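Long-range contact in D-alanyl-D-alanine carboxypeptidase (Enterococcus faecalis V583, PDB 5ZHF), which is a zinc-dependent carboxypeptidase that removes the terminal D-alanine from peptidoglycan pentapeptides and probably contributes to vancomycin resistance: residues E101-I106 / A133-S138. Residues are numbered along the deposited sequence; the frame is centred on the assembly and turned at random.
Sequences EKQQEI and AVPGTS
With CG anti to the backbone N (chi1 -171°) and the chain bent at CB-CG (chi2 63°), Gln103 reaches from helix 100-116 to Ala133 and Ser138, bringing its amide alongside these two residues at the ends of segment 133-138. Its NE2 donates to Ala133 O at 2.9 Å in an almost straight bond. The acceptor lies in the amide plane of Gln103, while the donor is tilted 26° from the carbonyl plane of Ala133. NE2 also donates to a water that is hydrogen-bonded to Ser138 OG. Ser138 CB lies over the face of the amide, 3.5 Å from Gln103 CD. From one end of the segment to the other, residues 134-137 form a type II beta turn, with Gly136 at its third position; Val134 O accepts from both Thr137 N and Thr137 OG1, the latter at 2.7 Å. Gln103, Ala133 and Ser138 all belong to the substrate-binding site of this M15B peptidase, so the contact builds part of the peptide pocket, with the side chain of Ser138 about 6 Å from the zinc ion. Arg98 holds Gln103 OE1, which helps fix which way round the amide sits, and Ser138 OG is hydrogen-bonded to N of the zinc ligand His140. On the flank, Gln104 crosses the Pro135 ring obliquely, OE1 lying 3.4 Å from Pro135 CG, while its NE2 hydrogen-bonds to Asp108 OD1 on the same helix.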
# COMPACT_ATOMS: atom_id res chain seq x y z
N GLU A 101 -13.20 -1.46 11.01
CA GLU A 101 -12.77 -1.84 12.37
C GLU A 101 -11.30 -2.30 12.39
O GLU A 101 -10.59 -1.97 13.33
CB GLU A 101 -13.69 -2.90 13.00
CG GLU A 101 -13.27 -3.40 14.40
CD GLU A 101 -13.12 -2.32 15.48
OE1 GLU A 101 -13.69 -1.21 15.33
OE2 GLU A 101 -12.44 -2.59 16.50
N LYS A 102 -10.87 -3.07 11.39
CA LYS A 102 -9.46 -3.51 11.35
C LYS A 102 -8.53 -2.31 11.25
O LYS A 102 -7.52 -2.22 12.00
CB LYS A 102 -9.20 -4.51 10.21
CG LYS A 102 -7.76 -5.04 10.11
CD LYS A 102 -7.28 -5.69 11.41
CE LYS A 102 -6.19 -6.75 11.25
NZ LYS A 102 -6.32 -7.83 12.29
N GLN A 103 -8.87 -1.37 10.38
CA GLN A 103 -8.08 -0.16 10.20
C GLN A 103 -7.98 0.64 11.50
O GLN A 103 -6.88 1.09 11.86
CB GLN A 103 -8.64 0.73 9.08
CG GLN A 103 -7.74 1.89 8.68
CD GLN A 103 -6.39 1.48 8.10
OE1 GLN A 103 -6.22 0.38 7.59
NE2 GLN A 103 -5.42 2.39 8.18
N GLN A 104 -9.11 0.79 12.19
CA GLN A 104 -9.14 1.47 13.51
C GLN A 104 -8.20 0.77 14.50
O GLN A 104 -7.45 1.43 15.22
CB GLN A 104 -10.57 1.48 14.09
CG GLN A 104 -10.70 2.31 15.37
CD GLN A 104 -10.58 3.78 15.08
OE1 GLN A 104 -11.45 4.35 14.43
NE2 GLN A 104 -9.47 4.39 15.49
N GLU A 105 -8.24 -0.55 14.54
CA GLU A 105 -7.41 -1.31 15.47
C GLU A 105 -5.92 -1.16 15.18
O GLU A 105 -5.10 -1.02 16.10
CB GLU A 105 -7.81 -2.79 15.46
CG GLU A 105 -9.19 -3.02 16.05
CD GLU A 105 -9.71 -4.44 15.90
OE1 GLU A 105 -8.95 -5.33 15.45
OE2 GLU A 105 -10.89 -4.67 16.25
N ILE A 106 -5.58 -1.20 13.91
CA ILE A 106 -4.21 -1.02 13.52
C ILE A 106 -3.77 0.39 13.87
O ILE A 106 -2.71 0.56 14.36
CB ILE A 106 -3.99 -1.35 12.04
CG1 ILE A 106 -4.22 -2.83 11.85
CG2 ILE A 106 -2.60 -0.96 11.60
CD1 ILE A 106 -4.06 -3.30 10.44
N ALA A 133 -3.40 5.24 8.27
CA ALA A 133 -4.45 6.19 7.92
C ALA A 133 -5.66 6.06 8.84
O ALA A 133 -5.94 4.97 9.37
CB ALA A 133 -4.83 5.99 6.47
N VAL A 134 -6.39 7.16 9.06
CA VAL A 134 -7.63 7.07 9.84
C VAL A 134 -8.61 6.25 9.04
O VAL A 134 -8.60 6.31 7.80
CB VAL A 134 -8.25 8.45 10.26
CG1 VAL A 134 -7.23 9.33 10.98
CG2 VAL A 134 -8.87 9.19 9.10
N PRO A 135 -9.47 5.47 9.71
CA PRO A 135 -10.44 4.70 8.93
C PRO A 135 -11.23 5.55 7.94
O PRO A 135 -11.62 6.69 8.23
CB PRO A 135 -11.34 4.08 10.01
CG PRO A 135 -10.46 3.99 11.20
CD PRO A 135 -9.65 5.24 11.16
N GLY A 136 -11.40 4.99 6.75
CA GLY A 136 -12.00 5.69 5.62
C GLY A 136 -11.02 6.33 4.68
O GLY A 136 -11.42 6.75 3.60
N THR A 137 -9.74 6.43 5.07
CA THR A 137 -8.73 7.06 4.25
C THR A 137 -7.55 6.14 3.94
O THR A 137 -6.55 6.62 3.44
CB THR A 137 -8.20 8.36 4.90
OG1 THR A 137 -7.50 8.07 6.12
CG2 THR A 137 -9.36 9.29 5.21
N SER A 138 -7.69 4.83 4.19
CA SER A 138 -6.63 3.87 3.86
C SER A 138 -6.90 3.23 2.52
O SER A 138 -8.01 2.78 2.27
CB SER A 138 -6.58 2.72 4.87
OG SER A 138 -5.55 1.82 4.48
O HOH W 1 -2.94 2.77 6.16